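Local coordinates for protein titin (Homo sapiens, PDB 3LCY) that forms a giant filament of the striated-muscle sarcomere, in which A-band immunoglobulin domains like these two in tandem probably act as a scaffold along the thick filament, at residues Pro8-Glu13 and Gly87-Ser92; Glu23-Ser28 and Val67-Gln72. All blocks are in the same frame, centred on the assembly; numbering follows the deposited sequence.

Contact 1: residues Pro8-Glu13 and Gly87-Ser92; sequences PGIRKE and GEVETS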
loop_
_atom_site.group_PDB
_atom_site.type_symbol
_atom_site.label_atom_id
_atom_site.label_comp_id
_atom_site.label_asym_id
_atom_site.label_seq_id
_atom_site.Cartn_x
_atom_site.Cartn_y
_atom_site.Cartn_z
ATOM N N PRO A 8 28.039 -9.991 14.261
ATOM C CA PRO A 8 26.971 -10.720 13.587
ATOM C C PRO A 8 27.233 -10.862 12.092
ATOM O O PRO A 8 27.547 -9.905 11.404
ATOM C CB PRO A 8 25.754 -9.833 13.832
ATOM C CG PRO A 8 26.077 -9.076 15.022
ATOM C CD PRO A 8 27.531 -8.808 14.958
ATOM N N GLY A 9 27.085 -12.085 11.611
ATOM C CA GLY A 9 27.294 -12.412 10.219
ATOM C C GLY A 9 26.023 -12.952 9.620
ATOM O O GLY A 9 25.333 -13.744 10.236
ATOM N N ILE A 10 25.708 -12.517 8.416
ATOM C CA ILE A 10 24.504 -12.975 7.766
ATOM C C ILE A 10 24.712 -14.320 7.092
ATOM O O ILE A 10 25.587 -14.468 6.266
ATOM C CB ILE A 10 24.021 -11.923 6.749
ATOM C CG1 ILE A 10 23.561 -10.669 7.489
ATOM C CG2 ILE A 10 22.906 -12.463 5.901
ATOM C CD1 ILE A 10 23.617 -9.422 6.688
ATOM N N ARG A 11 23.895 -15.303 7.465
ATOM C CA ARG A 11 23.949 -16.633 6.865
ATOM C C ARG A 11 22.931 -16.666 5.746
ATOM O O ARG A 11 23.213 -17.097 4.649
ATOM C CB ARG A 11 23.649 -17.709 7.888
ATOM C CG ARG A 11 24.814 -18.031 8.758
ATOM C CD ARG A 11 25.771 -18.931 8.038
ATOM N NE ARG A 11 27.016 -19.102 8.769
ATOM C CZ ARG A 11 27.210 -20.004 9.718
ATOM N NH1 ARG A 11 26.240 -20.816 10.084
ATOM N NH2 ARG A 11 28.377 -20.083 10.313
ATOM N N LYS A 12 21.743 -16.182 6.052
ATOM C CA LYS A 12 20.669 -16.047 5.102
ATOM C C LYS A 12 20.148 -14.638 5.267
ATOM O O LYS A 12 19.752 -14.245 6.340
ATOM C CB LYS A 12 19.580 -17.071 5.392
ATOM C CG LYS A 12 18.391 -17.031 4.464
ATOM C CD LYS A 12 17.244 -16.222 5.051
ATOM C CE LYS A 12 16.140 -15.999 4.029
ATOM N NZ LYS A 12 15.057 -15.134 4.529
ATOM N N GLU A 13 20.182 -13.863 4.202
ATOM C CA GLU A 13 19.677 -12.505 4.237
ATOM C C GLU A 13 18.172 -12.481 4.060
ATOM O O GLU A 13 17.591 -13.425 3.573
ATOM C CB GLU A 13 20.349 -11.665 3.170
ATOM C CG GLU A 13 20.011 -12.062 1.778
ATOM C CD GLU A 13 20.606 -11.128 0.791
ATOM O OE1 GLU A 13 21.762 -10.730 0.998
ATOM O OE2 GLU A 13 19.925 -10.775 -0.181
ATOM N N GLY A 87 30.156 -5.991 16.986
ATOM C CA GLY A 87 29.639 -5.173 15.904
ATOM C C GLY A 87 28.195 -5.437 15.550
ATOM O O GLY A 87 27.521 -6.188 16.223
ATOM N N GLU A 88 27.713 -4.812 14.487
ATOM C CA GLU A 88 26.335 -5.018 14.072
ATOM C C GLU A 88 26.156 -5.130 12.560
ATOM O O GLU A 88 26.925 -4.558 11.806
ATOM C CB GLU A 88 25.433 -3.932 14.651
ATOM C CG GLU A 88 25.487 -2.608 13.956
ATOM C CD GLU A 88 24.581 -1.589 14.613
ATOM O OE1 GLU A 88 24.232 -0.588 13.964
ATOM O OE2 GLU A 88 24.215 -1.784 15.786
ATOM N N VAL A 89 25.133 -5.873 12.133
ATOM C CA VAL A 89 24.842 -6.047 10.717
ATOM C C VAL A 89 23.404 -5.652 10.458
ATOM O O VAL A 89 22.587 -5.640 11.364
ATOM C CB VAL A 89 25.021 -7.496 10.250
ATOM C CG1 VAL A 89 26.437 -7.963 10.479
ATOM C CG2 VAL A 89 24.035 -8.396 10.943
ATOM N N GLU A 90 23.103 -5.323 9.213
ATOM C CA GLU A 90 21.761 -4.925 8.836
ATOM C C GLU A 90 21.257 -5.656 7.591
ATOM O O GLU A 90 22.014 -5.913 6.665
ATOM C CB GLU A 90 21.736 -3.415 8.616
ATOM C CG GLU A 90 20.590 -2.910 7.789
ATOM C CD GLU A 90 20.711 -1.436 7.494
ATOM O OE1 GLU A 90 21.214 -0.699 8.358
ATOM O OE2 GLU A 90 20.300 -1.015 6.397
ATOM N N THR A 91 19.973 -5.989 7.577
ATOM C CA THR A 91 19.374 -6.669 6.436
ATOM C C THR A 91 17.914 -6.263 6.262
ATOM O O THR A 91 17.157 -6.196 7.231
ATOM C CB THR A 91 19.474 -8.198 6.571
ATOM O OG1 THR A 91 18.686 -8.818 5.548
ATOM C CG2 THR A 91 18.968 -8.644 7.932
ATOM N N SER A 92 17.528 -5.990 5.021
ATOM C CA SER A 92 16.187 -5.497 4.734
ATOM C C SER A 92 15.539 -6.211 3.553
ATOM O O SER A 92 16.223 -6.679 2.644
ATOM C CB SER A 92 16.224 -3.992 4.468
ATOM O OG SER A 92 16.831 -3.299 5.544
#

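Contact 2: residues Glu23-Ser28 and Val67-Gln72; sequences EAAQLS and VMTEEQ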
loop_
_atom_site.group_PDB
_atom_site.type_symbol
_atom_site.label_atom_id
_atom_site.label_comp_id
_atom_site.label_asym_id
_atom_site.label_seq_id
_atom_site.Cartn_x
_atom_site.Cartn_y
_atom_site.Cartn_z
ATOM N N GLU A 23 -3.772 -11.419 6.364
ATOM C CA GLU A 23 -3.126 -12.626 6.868
ATOM C C GLU A 23 -1.743 -12.324 7.434
ATOM O O GLU A 23 -1.245 -11.205 7.318
ATOM C CB GLU A 23 -3.026 -13.680 5.764
ATOM C CG GLU A 23 -4.373 -14.160 5.254
ATOM C CD GLU A 23 -5.185 -14.860 6.329
ATOM O OE1 GLU A 23 -4.581 -15.401 7.281
ATOM O OE2 GLU A 23 -6.430 -14.874 6.220
ATOM N N ALA A 24 -1.128 -13.329 8.046
ATOM C CA ALA A 24 0.181 -13.167 8.668
ATOM C C ALA A 24 1.307 -13.201 7.640
ATOM O O ALA A 24 1.245 -13.941 6.657
ATOM C CB ALA A 24 0.399 -14.236 9.726
ATOM N N ALA A 25 2.335 -12.396 7.881
ATOM C CA ALA A 25 3.512 -12.369 7.023
ATOM C C ALA A 25 4.764 -12.640 7.846
ATOM O O ALA A 25 5.020 -11.966 8.843
ATOM C CB ALA A 25 3.621 -11.031 6.313
ATOM N N GLN A 26 5.535 -13.639 7.429
ATOM C CA GLN A 26 6.774 -13.985 8.117
ATOM C C GLN A 26 8.000 -13.482 7.364
ATOM O O GLN A 26 8.285 -13.926 6.252
ATOM C CB GLN A 26 6.877 -15.499 8.330
ATOM C CG GLN A 26 6.078 -16.019 9.516
ATOM C CD GLN A 26 6.220 -17.518 9.707
ATOM O OE1 GLN A 26 6.993 -17.979 10.548
ATOM N NE2 GLN A 26 5.472 -18.288 8.924
ATOM N N LEU A 27 8.721 -12.549 7.977
ATOM C CA LEU A 27 9.979 -12.072 7.419
ATOM C C LEU A 27 11.129 -12.625 8.249
ATOM O O LEU A 27 11.268 -12.298 9.428
ATOM C CB LEU A 27 10.025 -10.544 7.390
ATOM C CG LEU A 27 8.923 -9.850 6.584
ATOM C CD1 LEU A 27 7.884 -9.234 7.513
ATOM C CD2 LEU A 27 9.514 -8.792 5.663
ATOM N N SER A 28 11.950 -13.470 7.637
ATOM C CA SER A 28 12.990 -14.171 8.378
ATOM C C SER A 28 14.391 -13.963 7.809
ATOM O O SER A 28 14.559 -13.619 6.639
ATOM C CB SER A 28 12.673 -15.666 8.445
ATOM O OG SER A 28 13.625 -16.357 9.233
ATOM N N VAL A 67 4.141 -10.237 10.841
ATOM C CA VAL A 67 3.267 -9.087 10.760
ATOM C C VAL A 67 1.862 -9.549 10.455
ATOM O O VAL A 67 1.637 -10.255 9.482
ATOM C CB VAL A 67 3.704 -8.123 9.645
ATOM C CG1 VAL A 67 2.752 -6.942 9.555
ATOM C CG2 VAL A 67 5.127 -7.657 9.868
ATOM N N MET A 68 0.913 -9.151 11.288
ATOM C CA MET A 68 -0.459 -9.525 11.050
ATOM C C MET A 68 -0.959 -8.335 10.277
ATOM O O MET A 68 -1.267 -7.297 10.842
ATOM C CB MET A 68 -1.215 -9.682 12.361
ATOM C CG MET A 68 -0.539 -10.590 13.359
ATOM S SD MET A 68 -0.123 -12.206 12.711
ATOM C CE MET A 68 -1.737 -12.858 12.340
ATOM N N THR A 69 -1.031 -8.493 8.968
ATOM C CA THR A 69 -1.444 -7.440 8.127
ATOM C C THR A 69 -2.882 -7.067 8.263
ATOM O O THR A 69 -3.708 -7.879 8.350
ATOM C CB THR A 69 -1.080 -7.750 6.700
ATOM O OG1 THR A 69 -1.917 -8.773 6.190
ATOM C CG2 THR A 69 0.296 -8.194 6.637
ATOM N N GLU A 70 -3.146 -5.783 8.304
ATOM C CA GLU A 70 -4.477 -5.307 8.401
ATOM C C GLU A 70 -4.787 -4.295 7.343
ATOM O O GLU A 70 -5.879 -4.176 6.925
ATOM C CB GLU A 70 -4.708 -4.707 9.763
ATOM C CG GLU A 70 -3.555 -3.938 10.290
ATOM C CD GLU A 70 -3.878 -3.086 11.477
ATOM O OE1 GLU A 70 -5.005 -3.097 11.916
ATOM O OE2 GLU A 70 -3.012 -2.395 11.984
ATOM N N GLU A 71 -3.784 -3.562 6.922
ATOM C CA GLU A 71 -3.948 -2.459 6.005
ATOM C C GLU A 71 -2.863 -2.394 4.985
ATOM O O GLU A 71 -1.848 -2.942 5.140
ATOM C CB GLU A 71 -4.049 -1.140 6.760
ATOM C CG GLU A 71 -2.792 -0.741 7.441
ATOM C CD GLU A 71 -2.845 0.571 8.128
ATOM O OE1 GLU A 71 -3.861 1.219 8.100
ATOM O OE2 GLU A 71 -1.861 0.962 8.723
ATOM N N GLN A 72 -3.122 -1.694 3.911
ATOM C CA GLN A 72 -2.209 -1.566 2.809
ATOM C C GLN A 72 -0.890 -0.986 3.184
ATOM O O GLN A 72 0.075 -1.270 2.599
ATOM C CB GLN A 72 -2.841 -0.775 1.683
ATOM C CG GLN A 72 -3.497 -1.635 0.712
ATOM C CD GLN A 72 -4.283 -0.912 -0.308
ATOM O OE1 GLN A 72 -4.589 -1.443 -1.330
ATOM N NE2 GLN A 72 -4.611 0.287 -0.041
#

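Contact 1: residues Pro8-Glu13 and Gly87-Ser92
P8 and V89 meet where the first strand of an immunoglobulin I-set domain leans against the last. The strand segments 8-10 and 88-92 run in similar directions, 29° apart with their axes 6.2 Å from each other at closest approach, yet they share no hydrogen bond. They belong to facing sheets: G9 bonds through its backbone to V32 of strand 24-34, whereas V89 and T91 bond to A82 and C80 of strand 76-83. The contact thus illustrates how two facing sheets can meet at one edge through van der Waals contact, with no hydrogen bond between these two segments.

The tight end lies at P8. Its buried ring has CB 3.7 Å from V89 CG2, while CD presses on the neighbouring loop, 2.9 Å from G87 O. With chi1 at -60°, V89 has CG1 beside its own backbone N and CG2 between N and the carbonyl carbon, and this second methyl serves both P8 and I10. I31 and A82 also touch P8 and V89, one from each sheet.

Beyond V89 the packing thins. The I10 and V89 side chains pass alongside one another, pointing opposite ways, with I10 CG1 4.2 Å from V89 CG2, and I10 CD1 ends 3.9 Å from the carbonyl oxygen of E90 on an exposed flank. The chain changes direction at R11, where a classic beta bulge sets R11 and K12 together opposite Q30. E13 then returns only loosely, its CB 4.1 Å from T91 OG1, and that hydroxyl is hydrogen-bonded to M14 N instead.

Chemically, this implies that segments 8-13 and 87-92 adhere mainly through apolar contact, with the T91-M14 bond as a polar link just beyond.

Contact 2: residues Glu23-Ser28 and Val67-Gln72
Segments 23-28 and 67-72 hold the end of an antiparallel pairing, after which the second chain segment leaves the sheet. A25 and V67 form the hydrogen-bonded pair, with A25 N to V67 O and V67 N to A25 O both 2.8 Å; the latter bond is the straighter, at 164° about the hydrogen. A24 and M68 follow as the non-hydrogen-bonded pair, their CA atoms 4.4 Å apart. Where regular strand pairing ends, E23 O takes over as a double acceptor for T69. The hydroxyl OG1 donates to it at 2.8 Å, in the carbonyl plane and on a lone pair, whereas T69 N reaches the same oxygen at 3.2 Å from 41° above that plane.

A chi1 of 72° sets T69 OG1 between its own N and carbonyl carbon, where it can join the backbone N in reaching E23 O. G22 N hydrogen-bonds to this hydroxyl as well, so OG1 joins the turn before A24 to the end of the partner strand.

Side chains divide between the two faces of the sheet. On one, the M68 chain doubles back beyond CG, bringing its thioether against A24, whose CB lies 3.6 Å from both SD and CE. On the other, buried face, A25 and V67 lie side by side, and L27 reaches across at an oblique angle, placing CD1 4.0 Å from V67 CG2. T69 CG2 extends this apolar row, 4.4 Å from A25 CB.

That buried row fills the inside of the sandwich: L95 of the opposing strand 88-103 touches A25 and T69, and S93 touches L27. Sheet pairing continues on the far side of M68, which bonds through its backbone to K53, just ahead of strand 54-58. Past the pairing, Q72 OE1 is hydrogen-bonded to G129 N on strand 121-130 of the second immunoglobulin domain.

The two contacts illustrate complementary ways of building one I-set domain. Contact 2 pairs neighbouring strands within a sheet, whereas contact 1 brings together strands of facing sheets. Their centres lie about 22 Å apart, and strand 24-34 spans the interval: it contributes one partner to contact 2 and, farther along, pairs with strand 6-10. A direct link exists too, for K12 NZ lies 2.6 Å from S28 O, a probable hydrogen bond. In sequence, both segments of contact 2 fall between the two segments of contact 1. Strand 88-103 completes the relation, starting in contact 1 and later meeting the buried face of contact 2.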